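Local structure of putative Nitroreductase (Anabaena variabilis ATCC 29413, 3EO7) at residues 41-46 against 110-115; 47-52 against 124-129; 303-308 against 381-386; 348-353 against 387-392. The protein binds flavin mononucleotide and is probably an oxidoreductase of the nitroreductase family, its specific substrate unassigned. One frame throughout, in Å; residues are numbered along the deposited sequence.

How the contacts relate
The four contacts fall into two pairs on opposite sides of the chain's centre. Contacts 1 and 2, whose centres are about 7 Å apart, lie on one seven-stranded antiparallel sheet, in which 109-115 and 124-129 are neighbours; K41 O of contact 1 accepts from NE2 of Q129 in contact 2 at 2.8 Å. Contacts 3 and 4, with centres about 16 Å apart, share strand 381-390 and touch where V386 meets L392. Between contacts 1 and 3 the centres are about 45 Å apart. All four lie away from the annotated flavin-binding residues: the side chain of E110 stays about 11 Å from that of S102, and the side chain of Y128 about 14 Å from the flavin mononucleotide.

Contact 1. Residues 41-46 against 110-115; sequences KEYKIG and EVYVVS. With ACT (acetate ion), chain J.
The charged end of K41 passes the carboxylate of E110 and settles on the phenol oxygen of Y112. NZ donates to Y112 OH at 2.8 Å, coming in at the edge of the ring near its plane, and the two side chains cross at about a right angle. A bend at chi3 (64°) in an otherwise extended chain carries the lysine across E110 at a slant to the phenol, with K41 CG 3.8 Å from E110 CD. A long flexible lysine suits this place, offering methylenes to E110 and its charge to Y112 and E229, which binds both NZ and the Y112 hydroxyl. A two-oxygen glutamate suits position 110: OE2 forms a salt bridge with R172 and OE1 accepts from N127 ND2. A water accepts from K41 N at 3.0 Å and lies 2.7 Å from E110 OE1, to which it can donate.

Loop 41-46, which leads into edge strand 47-50, reaches strand 109-115 of the antiparallel sheet in the first nitroreductase-family region through side chains alone, Y43 packing on N127 and Q129 of the intervening strand 124-129. The flat ring of Y43 can stack on Y138 of strand 134-139 while its OH extends to the edge of the Y112 ring, 3.6 Å from CE2. Y43 N makes a weak 3.5 Å hydrogen bond to O of an acetate ion, probably from the crystallisation liquor.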
loop_
_atom_site.group_PDB
_atom_site.type_symbol
_atom_site.label_atom_id
_atom_site.label_comp_id
_atom_site.label_asym_id
_atom_site.label_seq_id
_atom_site.Cartn_x
_atom_site.Cartn_y
_atom_site.Cartn_z
ATOM N N LYS A 41 -14.962 5.969 11.742
ATOM C CA LYS A 41 -15.015 6.067 13.199
ATOM C C LYS A 41 -15.860 7.260 13.648
ATOM O O LYS A 41 -15.816 8.337 13.038
ATOM C CB LYS A 41 -13.629 6.187 13.831
ATOM C CG LYS A 41 -12.743 4.964 13.625
ATOM C CD LYS A 41 -11.464 4.981 14.441
ATOM C CE LYS A 41 -11.662 4.941 15.952
ATOM N NZ LYS A 41 -10.391 4.649 16.691
ATOM N N GLU A 42 -16.604 7.068 14.737
ATOM C CA GLU A 42 -17.423 8.129 15.336
ATOM C C GLU A 42 -16.765 8.649 16.593
ATOM O O GLU A 42 -16.207 7.876 17.379
ATOM C CB GLU A 42 -18.794 7.589 15.744
ATOM C CG GLU A 42 -19.527 6.888 14.646
ATOM C CD GLU A 42 -19.998 7.827 13.559
ATOM O OE1 GLU A 42 -19.773 9.056 13.675
ATOM O OE2 GLU A 42 -20.600 7.314 12.588
ATOM N N TYR A 43 -16.792 9.958 16.770
ATOM C CA TYR A 43 -16.281 10.589 17.991
ATOM C C TYR A 43 -17.397 11.419 18.619
ATOM O O TYR A 43 -18.093 12.176 17.944
ATOM C CB TYR A 43 -15.061 11.424 17.710
ATOM C CG TYR A 43 -13.888 10.588 17.357
ATOM C CD1 TYR A 43 -13.701 10.145 16.053
ATOM C CD2 TYR A 43 -12.966 10.191 18.325
ATOM C CE1 TYR A 43 -12.646 9.369 15.728
ATOM C CE2 TYR A 43 -11.899 9.406 17.988
ATOM C CZ TYR A 43 -11.764 8.980 16.681
ATOM O OH TYR A 43 -10.701 8.211 16.354
ATOM N N LYS A 44 -17.619 11.207 19.899
ATOM C CA LYS A 44 -18.669 11.922 20.600
ATOM C C LYS A 44 -18.052 13.153 21.254
ATOM O O LYS A 44 -18.753 14.100 21.565
ATOM C CB LYS A 44 -19.345 11.008 21.639
ATOM N N ILE A 45 -16.732 13.156 21.421
ATOM C CA ILE A 45 -16.056 14.252 22.088
ATOM C C ILE A 45 -14.887 14.767 21.257
ATOM O O ILE A 45 -14.070 13.996 20.798
ATOM C CB ILE A 45 -15.588 13.822 23.514
ATOM C CG1 ILE A 45 -14.631 12.622 23.445
ATOM C CG2 ILE A 45 -16.808 13.459 24.392
ATOM C CD1 ILE A 45 -14.114 12.130 24.811
ATOM N N GLY A 46 -14.838 16.074 21.051
ATOM C CA GLY A 46 -13.752 16.698 20.315
ATOM C C GLY A 46 -14.228 17.774 19.367
ATOM O O GLY A 46 -15.398 17.838 19.015
ATOM N N GLU A 110 -7.315 3.539 8.803
ATOM C CA GLU A 110 -7.761 4.785 9.414
ATOM C C GLU A 110 -6.546 5.698 9.451
ATOM O O GLU A 110 -5.430 5.247 9.744
ATOM C CB GLU A 110 -8.284 4.607 10.870
ATOM C CG GLU A 110 -9.701 4.191 10.912
ATOM C CD GLU A 110 -10.642 5.280 10.459
ATOM O OE1 GLU A 110 -10.523 6.471 10.888
ATOM O OE2 GLU A 110 -11.569 4.933 9.710
ATOM N N VAL A 111 -6.793 6.970 9.150
ATOM C CA VAL A 111 -5.765 7.986 9.127
ATOM C C VAL A 111 -5.909 8.909 10.315
ATOM O O VAL A 111 -6.974 9.504 10.536
ATOM C CB VAL A 111 -5.814 8.787 7.808
ATOM C CG1 VAL A 111 -4.852 10.017 7.859
ATOM C CG2 VAL A 111 -5.493 7.853 6.593
ATOM N N TYR A 112 -4.805 9.051 11.048
ATOM C CA TYR A 112 -4.720 9.987 12.145
ATOM C C TYR A 112 -3.644 11.021 11.864
ATOM O O TYR A 112 -2.686 10.735 11.175
ATOM C CB TYR A 112 -4.343 9.267 13.431
ATOM C CG TYR A 112 -5.381 8.285 13.881
ATOM C CD1 TYR A 112 -5.407 7.001 13.372
ATOM C CD2 TYR A 112 -6.338 8.657 14.804
ATOM C CE1 TYR A 112 -6.393 6.093 13.748
ATOM C CE2 TYR A 112 -7.335 7.770 15.201
ATOM C CZ TYR A 112 -7.347 6.489 14.693
ATOM O OH TYR A 112 -8.328 5.625 15.105
ATOM N N VAL A 113 -3.823 12.214 12.420
ATOM C CA VAL A 113 -2.781 13.225 12.402
ATOM C C VAL A 113 -2.408 13.514 13.853
ATOM O O VAL A 113 -3.289 13.747 14.719
ATOM C CB VAL A 113 -3.217 14.535 11.717
ATOM C CG1 VAL A 113 -2.154 15.618 11.881
ATOM C CG2 VAL A 113 -3.519 14.315 10.223
ATOM N N VAL A 114 -1.111 13.504 14.110
ATOM C CA VAL A 114 -0.551 13.820 15.438
ATOM C C VAL A 114 0.145 15.164 15.319
ATOM O O VAL A 114 0.967 15.352 14.432
ATOM C CB VAL A 114 0.405 12.746 15.956
ATOM C CG1 VAL A 114 0.988 13.153 17.328
ATOM C CG2 VAL A 114 -0.310 11.416 16.062
ATOM N N SER A 115 -0.215 16.103 16.192
ATOM C CA SER A 115 0.400 17.429 16.169
ATOM C C SER A 115 1.339 17.655 17.340
ATOM O O SER A 115 0.983 17.445 18.501
ATOM C CB SER A 115 -0.663 18.507 16.178
ATOM O OG SER A 115 -0.062 19.815 16.258
HETATM C C ACT J . -18.173 12.289 14.520
HETATM O O ACT J . -17.266 11.756 13.830
HETATM O OXT ACT J . -19.166 11.572 14.766
HETATM C CH3 ACT J . -18.099 13.690 15.049
HETATM O O HOH W 1 -12.789 7.837 10.735
#

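Contact 2. Residues 47-52 against 124-129; sequences SAIDLK and GLYNYQ
I49 pushes its terminal methyl against the ring of Y126, CD1 lying 3.6 Å from CE2, and the two side chains meet at a slant. With CG1 anti to the carbonyl carbon (chi1 -55°) and the chain then extended, the isoleucine carries CD1 out to the phenol ring. Two residues on, L51 repeats the theme more loosely: its CD1 approaches the edge of the Y128 ring, 4.3 Å from CE1. The contact spans a strand, because 134-139 lies between 47-50 and 124-129 in the antiparallel sheet; Y126 stacks on H137 of that strand, and W71 of helix 66-82 packs on both I49 and L51. Branched aliphatic chains suit this place, being able to fill the ground between broad rings.

Beside the apolar patch the edge strand ends in an Asx turn. D50 OD1 accepts K52 N at 2.9 Å and K52 NZ at 2.8 Å, from opposite faces of the carboxylate plane, the second bond being a salt bridge; K52 NZ also bonds T132 O. Y126 and Y128 keep their hydroxyls for S122 O and H133 ND1. No hydrogen bond links the two segments, which implies that shape and hydrophobic burial alone join them directly.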
loop_
_atom_site.group_PDB
_atom_site.type_symbol
_atom_site.label_atom_id
_atom_site.label_comp_id
_atom_site.label_asym_id
_atom_site.label_seq_id
_atom_site.Cartn_x
_atom_site.Cartn_y
_atom_site.Cartn_z
ATOM N N SER A 47 -13.309 18.634 18.972
ATOM C CA SER A 47 -13.593 19.710 18.039
ATOM C C SER A 47 -13.378 19.234 16.617
ATOM O O SER A 47 -12.372 18.592 16.333
ATOM C CB SER A 47 -12.643 20.861 18.310
ATOM O OG SER A 47 -12.854 21.356 19.616
ATOM N N ALA A 48 -14.309 19.550 15.729
ATOM C CA ALA A 48 -14.171 19.188 14.322
ATOM C C ALA A 48 -13.561 20.368 13.571
ATOM O O ALA A 48 -13.995 21.507 13.754
ATOM C CB ALA A 48 -15.520 18.835 13.745
ATOM N N ILE A 49 -12.517 20.121 12.784
ATOM C CA ILE A 49 -11.903 21.131 11.941
ATOM C C ILE A 49 -12.324 20.810 10.503
ATOM O O ILE A 49 -11.960 19.788 9.959
ATOM C CB ILE A 49 -10.387 21.117 12.017
ATOM C CG1 ILE A 49 -9.912 21.261 13.469
ATOM C CG2 ILE A 49 -9.794 22.199 11.099
ATOM C CD1 ILE A 49 -8.394 21.293 13.591
ATOM N N ASP A 50 -13.111 21.688 9.897
ATOM C CA ASP A 50 -13.583 21.470 8.537
ATOM C C ASP A 50 -12.503 21.832 7.551
ATOM O O ASP A 50 -12.072 22.985 7.502
ATOM C CB ASP A 50 -14.816 22.348 8.293
ATOM C CG ASP A 50 -15.430 22.172 6.917
ATOM O OD1 ASP A 50 -15.000 21.304 6.119
ATOM O OD2 ASP A 50 -16.375 22.953 6.648
ATOM N N LEU A 51 -12.089 20.868 6.737
ATOM C CA LEU A 51 -11.020 21.104 5.766
ATOM C C LEU A 51 -11.538 21.482 4.388
ATOM O O LEU A 51 -10.762 21.816 3.504
ATOM C CB LEU A 51 -10.124 19.878 5.637
ATOM C CG LEU A 51 -9.347 19.456 6.888
ATOM C CD1 LEU A 51 -8.704 18.090 6.685
ATOM C CD2 LEU A 51 -8.309 20.509 7.251
ATOM N N LYS A 52 -12.837 21.364 4.180
ATOM C CA LYS A 52 -13.413 21.656 2.868
ATOM C C LYS A 52 -13.189 23.079 2.344
ATOM O O LYS A 52 -12.925 23.245 1.156
ATOM C CB LYS A 52 -14.904 21.295 2.843
ATOM C CG LYS A 52 -15.141 19.797 2.960
ATOM C CD LYS A 52 -16.591 19.415 2.864
ATOM C CE LYS A 52 -17.433 20.002 3.981
ATOM N NZ LYS A 52 -17.039 19.546 5.354
ATOM N N GLY A 124 -1.758 17.352 19.908
ATOM C CA GLY A 124 -2.582 16.221 20.233
ATOM C C GLY A 124 -2.955 15.340 19.068
ATOM O O GLY A 124 -2.217 15.242 18.084
ATOM N N LEU A 125 -4.120 14.711 19.216
ATOM C CA LEU A 125 -4.598 13.688 18.314
ATOM C C LEU A 125 -5.806 14.094 17.502
ATOM O O LEU A 125 -6.778 14.634 18.019
ATOM C CB LEU A 125 -4.956 12.425 19.118
ATOM C CG LEU A 125 -3.886 11.978 20.117
ATOM C CD1 LEU A 125 -4.485 10.830 21.006
ATOM C CD2 LEU A 125 -2.573 11.602 19.409
ATOM N N TYR A 126 -5.727 13.817 16.215
ATOM C CA TYR A 126 -6.793 14.104 15.263
ATOM C C TYR A 126 -7.110 12.861 14.414
ATOM O O TYR A 126 -6.207 12.175 13.937
ATOM C CB TYR A 126 -6.374 15.216 14.293
ATOM C CG TYR A 126 -5.990 16.540 14.929
ATOM C CD1 TYR A 126 -4.751 16.708 15.555
ATOM C CD2 TYR A 126 -6.839 17.626 14.862
ATOM C CE1 TYR A 126 -4.395 17.916 16.108
ATOM C CE2 TYR A 126 -6.485 18.839 15.401
ATOM C CZ TYR A 126 -5.274 18.977 16.035
ATOM O OH TYR A 126 -4.983 20.192 16.581
ATOM N N ASN A 127 -8.402 12.570 14.248
ATOM C CA ASN A 127 -8.829 11.510 13.363
ATOM C C ASN A 127 -9.338 12.149 12.065
ATOM O O ASN A 127 -10.148 13.089 12.104
ATOM C CB ASN A 127 -9.934 10.668 13.993
ATOM C CG ASN A 127 -10.449 9.603 13.050
ATOM O OD1 ASN A 127 -11.529 9.756 12.510
ATOM N ND2 ASN A 127 -9.641 8.558 12.786
ATOM N N TYR A 128 -8.913 11.612 10.942
ATOM C CA TYR A 128 -9.385 12.074 9.638
ATOM C C TYR A 128 -10.761 11.455 9.305
ATOM O O TYR A 128 -10.909 10.253 9.202
ATOM C CB TYR A 128 -8.358 11.783 8.515
ATOM C CG TYR A 128 -8.902 12.251 7.169
ATOM C CD1 TYR A 128 -9.185 13.607 6.947
ATOM C CD2 TYR A 128 -9.182 11.345 6.155
ATOM C CE1 TYR A 128 -9.771 14.036 5.752
ATOM C CE2 TYR A 128 -9.715 11.766 4.928
ATOM C CZ TYR A 128 -10.017 13.105 4.741
ATOM O OH TYR A 128 -10.554 13.463 3.546
ATOM N N GLN A 129 -11.743 12.308 9.119
ATOM C CA GLN A 129 -13.108 11.896 8.805
ATOM C C GLN A 129 -13.346 12.020 7.299
ATOM O O GLN A 129 -13.541 13.118 6.785
ATOM C CB GLN A 129 -14.069 12.802 9.557
ATOM C CG GLN A 129 -14.052 12.593 11.041
ATOM C CD GLN A 129 -14.848 11.376 11.435
ATOM O OE1 GLN A 129 -15.990 11.215 10.997
ATOM N NE2 GLN A 129 -14.259 10.502 12.240
#

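Contact 3. Residues 303-308 against 381-386; sequences YNFPFC and ETFIAV
Y303 buries the most surface here, followed by F383, where a loop lies over strand 381-390 of the mixed sheet in the second nitroreductase-family region. Residues 303-308 belong to the loop that precedes strand 310-312. Y303 CD2 is 4.2 Å from F383 CZ, and the same ring presents its edge to E381, whose CG lies 4.1 Å from Y303 CE2. E381 offers its methylene to the ring and turns its carboxylate, nearly perpendicular to the ring at 87°, to another partner: OE1 bonds to the hydroxyl of Y398, and Y398 OH also hydrogen-bonds to the backbone N of Y303. An amphiphilic tyrosine suits this position, since its ring packs on the strand while its hydroxyl bonds to E499.

F383 serves both loop aromatics. With CG anti to the carbonyl carbon (chi1 -64°), the ring extends to where Y303 and F305 meet its rim atoms CZ and CE2 obliquely, and a wholly apolar ring fits a place among aromatic neighbours, Y398 included. F305 opens a type I turn closed by C308 N bonding to F305 O at 3.2 Å. Its ring meets Y398 edge-to-face and comes within 4.4 Å of F383, measured from F305 CE2 to F383 CE2.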
loop_
_atom_site.group_PDB
_atom_site.type_symbol
_atom_site.label_atom_id
_atom_site.label_comp_id
_atom_site.label_asym_id
_atom_site.label_seq_id
_atom_site.Cartn_x
_atom_site.Cartn_y
_atom_site.Cartn_z
ATOM N N TYR A 303 17.825 -12.072 -9.544
ATOM C CA TYR A 303 17.913 -13.196 -10.496
ATOM C C TYR A 303 18.572 -12.787 -11.802
ATOM O O TYR A 303 17.995 -12.060 -12.581
ATOM C CB TYR A 303 16.517 -13.743 -10.774
ATOM C CG TYR A 303 15.889 -14.398 -9.567
ATOM C CD1 TYR A 303 16.349 -15.642 -9.117
ATOM C CD2 TYR A 303 14.861 -13.791 -8.868
ATOM C CE1 TYR A 303 15.784 -16.269 -8.022
ATOM C CE2 TYR A 303 14.290 -14.410 -7.761
ATOM C CZ TYR A 303 14.763 -15.654 -7.341
ATOM O OH TYR A 303 14.231 -16.274 -6.238
ATOM N N ASN A 304 19.767 -13.287 -12.062
ATOM C CA ASN A 304 20.454 -12.893 -13.252
ATOM C C ASN A 304 19.803 -13.446 -14.525
ATOM O O ASN A 304 19.811 -12.764 -15.562
ATOM C CB ASN A 304 21.919 -13.348 -13.204
ATOM C CG ASN A 304 22.736 -12.598 -12.154
ATOM O OD1 ASN A 304 22.522 -11.405 -11.910
ATOM N ND2 ASN A 304 23.706 -13.289 -11.560
ATOM N N PHE A 305 19.304 -14.688 -14.463
ATOM C CA PHE A 305 18.794 -15.379 -15.685
ATOM C C PHE A 305 19.712 -15.049 -16.885
ATOM O O PHE A 305 19.252 -14.550 -17.931
ATOM C CB PHE A 305 17.320 -15.003 -15.975
ATOM C CG PHE A 305 16.362 -15.455 -14.936
ATOM C CD1 PHE A 305 16.142 -16.810 -14.711
ATOM C CD2 PHE A 305 15.634 -14.549 -14.199
ATOM C CE1 PHE A 305 15.236 -17.230 -13.733
ATOM C CE2 PHE A 305 14.742 -14.963 -13.229
ATOM C CZ PHE A 305 14.553 -16.296 -12.990
ATOM N N PRO A 306 21.016 -15.361 -16.767
ATOM C CA PRO A 306 21.981 -14.871 -17.779
ATOM C C PRO A 306 21.846 -15.441 -19.192
ATOM O O PRO A 306 22.297 -14.822 -20.150
ATOM C CB PRO A 306 23.328 -15.288 -17.197
ATOM C CG PRO A 306 23.027 -16.441 -16.328
ATOM C CD PRO A 306 21.684 -16.187 -15.736
ATOM N N PHE A 307 21.217 -16.608 -19.318
ATOM C CA PHE A 307 21.082 -17.233 -20.604
ATOM C C PHE A 307 19.679 -17.120 -21.168
ATOM O O PHE A 307 19.346 -17.821 -22.110
ATOM C CB PHE A 307 21.499 -18.681 -20.497
ATOM C CG PHE A 307 22.868 -18.854 -19.923
ATOM C CD1 PHE A 307 23.950 -18.213 -20.506
ATOM C CD2 PHE A 307 23.068 -19.580 -18.767
ATOM C CE1 PHE A 307 25.223 -18.329 -19.961
ATOM C CE2 PHE A 307 24.327 -19.725 -18.235
ATOM C CZ PHE A 307 25.410 -19.086 -18.826
ATOM N N CYS A 308 18.884 -16.229 -20.600
ATOM C CA CYS A 308 17.528 -15.936 -21.045
ATOM C C CYS A 308 17.506 -14.648 -21.865
ATOM O O CYS A 308 18.318 -13.756 -21.668
ATOM C CB CYS A 308 16.582 -15.756 -19.854
ATOM S SG CYS A 308 16.211 -17.282 -18.988
ATOM N N GLU A 381 10.387 -9.122 -5.391
ATOM C CA GLU A 381 10.721 -9.361 -6.777
ATOM C C GLU A 381 9.463 -9.159 -7.622
ATOM O O GLU A 381 8.325 -9.273 -7.141
ATOM C CB GLU A 381 11.288 -10.755 -6.935
ATOM C CG GLU A 381 12.601 -10.996 -6.185
ATOM C CD GLU A 381 13.700 -10.063 -6.594
ATOM O OE1 GLU A 381 13.807 -9.730 -7.801
ATOM O OE2 GLU A 381 14.491 -9.658 -5.712
ATOM N N THR A 382 9.686 -8.884 -8.913
ATOM C CA THR A 382 8.607 -8.602 -9.826
ATOM C C THR A 382 8.696 -9.528 -11.037
ATOM O O THR A 382 9.755 -9.632 -11.661
ATOM C CB THR A 382 8.637 -7.126 -10.280
ATOM O OG1 THR A 382 8.557 -6.260 -9.129
ATOM C CG2 THR A 382 7.497 -6.860 -11.324
ATOM N N PHE A 383 7.603 -10.232 -11.317
ATOM C CA PHE A 383 7.465 -11.095 -12.516
ATOM C C PHE A 383 6.248 -10.630 -13.265
ATOM O O PHE A 383 5.249 -10.233 -12.647
ATOM C CB PHE A 383 7.335 -12.580 -12.165
ATOM C CG PHE A 383 8.566 -13.132 -11.497
ATOM C CD1 PHE A 383 8.795 -12.917 -10.132
ATOM C CD2 PHE A 383 9.531 -13.810 -12.246
ATOM C CE1 PHE A 383 9.965 -13.407 -9.518
ATOM C CE2 PHE A 383 10.694 -14.300 -11.623
ATOM C CZ PHE A 383 10.893 -14.074 -10.259
ATOM N N ILE A 384 6.330 -10.646 -14.591
ATOM C CA ILE A 384 5.230 -10.176 -15.396
ATOM C C ILE A 384 4.773 -11.230 -16.379
ATOM O O ILE A 384 5.565 -11.720 -17.194
ATOM C CB ILE A 384 5.605 -8.876 -16.181
ATOM C CG1 ILE A 384 6.280 -7.868 -15.226
ATOM C CG2 ILE A 384 4.385 -8.289 -16.860
ATOM C CD1 ILE A 384 6.526 -6.465 -15.826
ATOM N N ALA A 385 3.502 -11.595 -16.294
ATOM C CA ALA A 385 2.901 -12.452 -17.308
ATOM C C ALA A 385 2.370 -11.514 -18.394
ATOM O O ALA A 385 1.505 -10.667 -18.141
ATOM C CB ALA A 385 1.773 -13.318 -16.731
ATOM N N VAL A 386 2.876 -11.675 -19.610
ATOM C CA VAL A 386 2.475 -10.850 -20.741
ATOM C C VAL A 386 1.627 -11.676 -21.689
ATOM O O VAL A 386 2.080 -12.719 -22.168
ATOM C CB VAL A 386 3.744 -10.320 -21.476
ATOM C CG1 VAL A 386 3.399 -9.628 -22.770
ATOM C CG2 VAL A 386 4.596 -9.413 -20.505
#

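Contact 4. Residues 348-353 against 387-392; sequences DELKAL and CGVQGL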
loop_
_atom_site.group_PDB
_atom_site.type_symbol
_atom_site.label_atom_id
_atom_site.label_comp_id
_atom_site.label_asym_id
_atom_site.label_seq_id
_atom_site.Cartn_x
_atom_site.Cartn_y
_atom_site.Cartn_z
ATOM N N ASP A 348 5.578 0.500 -25.277
ATOM C CA ASP A 348 5.826 1.815 -24.653
ATOM C C ASP A 348 4.924 2.080 -23.435
ATOM O O ASP A 348 5.363 2.682 -22.444
ATOM C CB ASP A 348 5.685 2.955 -25.660
ATOM C CG ASP A 348 6.916 3.113 -26.552
ATOM O OD1 ASP A 348 7.969 2.480 -26.302
ATOM O OD2 ASP A 348 6.810 3.900 -27.517
ATOM N N GLU A 349 3.661 1.657 -23.511
ATOM C CA GLU A 349 2.749 1.825 -22.384
ATOM C C GLU A 349 3.246 1.017 -21.188
ATOM O O GLU A 349 3.287 1.501 -20.064
ATOM C CB GLU A 349 1.323 1.421 -22.766
ATOM C CG GLU A 349 0.585 2.506 -23.554
ATOM C CD GLU A 349 -0.718 2.054 -24.213
ATOM O OE1 GLU A 349 -0.894 0.828 -24.433
ATOM O OE2 GLU A 349 -1.535 2.962 -24.572
ATOM N N LEU A 350 3.591 -0.250 -21.416
ATOM C CA LEU A 350 4.096 -1.090 -20.335
ATOM C C LEU A 350 5.363 -0.473 -19.753
ATOM O O LEU A 350 5.501 -0.399 -18.552
ATOM C CB LEU A 350 4.389 -2.522 -20.823
ATOM C CG LEU A 350 4.938 -3.470 -19.745
ATOM C CD1 LEU A 350 3.927 -3.628 -18.588
ATOM C CD2 LEU A 350 5.312 -4.812 -20.390
ATOM N N LYS A 351 6.299 -0.064 -20.614
ATOM C CA LYS A 351 7.542 0.558 -20.130
ATOM C C LYS A 351 7.269 1.802 -19.279
ATOM O O LYS A 351 7.947 2.022 -18.266
ATOM C CB LYS A 351 8.491 0.901 -21.267
ATOM C CG LYS A 351 9.188 -0.321 -21.874
ATOM C CD LYS A 351 10.137 0.025 -23.025
ATOM C CE LYS A 351 9.401 0.504 -24.259
ATOM N NZ LYS A 351 10.357 0.692 -25.431
ATOM N N ALA A 352 6.308 2.621 -19.699
ATOM C CA ALA A 352 5.970 3.854 -18.967
ATOM C C ALA A 352 5.446 3.517 -17.558
ATOM O O ALA A 352 5.838 4.173 -16.575
ATOM C CB ALA A 352 4.978 4.705 -19.759
ATOM N N LEU A 353 4.577 2.496 -17.463
ATOM C CA LEU A 353 4.042 2.045 -16.165
ATOM C C LEU A 353 5.175 1.622 -15.237
ATOM O O LEU A 353 5.219 2.012 -14.064
ATOM C CB LEU A 353 3.065 0.880 -16.337
ATOM C CG LEU A 353 1.843 1.113 -17.193
ATOM C CD1 LEU A 353 1.000 -0.169 -17.252
ATOM C CD2 LEU A 353 1.076 2.287 -16.649
ATOM N N CYS A 387 0.395 -11.233 -21.948
ATOM C CA CYS A 387 -0.486 -11.907 -22.881
ATOM C C CYS A 387 -0.821 -11.081 -24.091
ATOM O O CYS A 387 -1.104 -11.647 -25.135
ATOM C CB CYS A 387 -1.793 -12.298 -22.208
ATOM S SG CYS A 387 -1.498 -13.467 -20.853
ATOM N N GLY A 388 -0.811 -9.762 -23.947
ATOM C CA GLY A 388 -1.157 -8.858 -25.035
ATOM C C GLY A 388 -0.440 -7.538 -25.004
ATOM O O GLY A 388 -1.044 -6.515 -24.747
ATOM N N VAL A 389 0.863 -7.548 -25.252
ATOM C CA VAL A 389 1.655 -6.336 -25.306
ATOM C C VAL A 389 2.288 -6.339 -26.671
ATOM O O VAL A 389 3.086 -7.232 -27.005
ATOM C CB VAL A 389 2.689 -6.227 -24.171
ATOM C CG1 VAL A 389 3.581 -4.973 -24.387
ATOM C CG2 VAL A 389 1.988 -6.203 -22.819
ATOM N N GLN A 390 1.902 -5.396 -27.526
ATOM C CA GLN A 390 2.459 -5.439 -28.873
ATOM C C GLN A 390 3.960 -5.238 -28.800
ATOM O O GLN A 390 4.475 -4.452 -28.013
ATOM C CB GLN A 390 1.807 -4.480 -29.863
ATOM C CG GLN A 390 1.993 -3.041 -29.581
ATOM C CD GLN A 390 1.949 -2.206 -30.856
ATOM O OE1 GLN A 390 1.367 -2.613 -31.867
ATOM N NE2 GLN A 390 2.569 -1.042 -30.806
ATOM N N GLY A 391 4.650 -6.025 -29.603
ATOM C CA GLY A 391 6.092 -6.023 -29.650
ATOM C C GLY A 391 6.769 -6.872 -28.607
ATOM O O GLY A 391 8.009 -6.903 -28.548
ATOM N N LEU A 392 5.992 -7.559 -27.771
ATOM C CA LEU A 392 6.559 -8.432 -26.774
ATOM C C LEU A 392 5.911 -9.812 -26.927
ATOM O O LEU A 392 4.678 -9.927 -26.999
ATOM C CB LEU A 392 6.290 -7.851 -25.373
ATOM C CG LEU A 392 7.142 -8.190 -24.181
ATOM C CD1 LEU A 392 8.618 -7.924 -24.504
ATOM C CD2 LEU A 392 6.670 -7.365 -22.980
#
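The apolar contacts come from L350, which meets both V389 and L392 through a single methyl. Its CD2 lies 3.9 Å from L392 CD2 and 4.3 Å from V389 CG2, the two leucines crossing at about a right angle. In L350 the CG is anti to the backbone N (chi1 179°), which throws the branch off the helix toward the turn; a long, branched leucine is well suited to span that distance. The branched end of L392 likewise lets CD2 reach back from the turn to L350. V389, compact and beta-branched, suits an extended backbone.

Backbone bonds shape each partner separately. On the helix, A352 N bonds to D348 O and L353 N to E349 O; across the turn, L392 N returns to V389 O at 3.0 Å, closing a type II turn in which G391 has positive phi, a conformation easy for glycine.

Charges lie at the margin. K351 NZ and D348 OD1 form a salt bridge, 3.1 Å apart, whose hydrogen bond is weak, and E349 is paired with R509.

Helix 347-358 lies in the crossover of a beta-alpha-beta unit, linking strand 345-346 to its parallel neighbour 381-390, and packs on the end of that second strand and the turn after it, where F347 also touches V389 and L392.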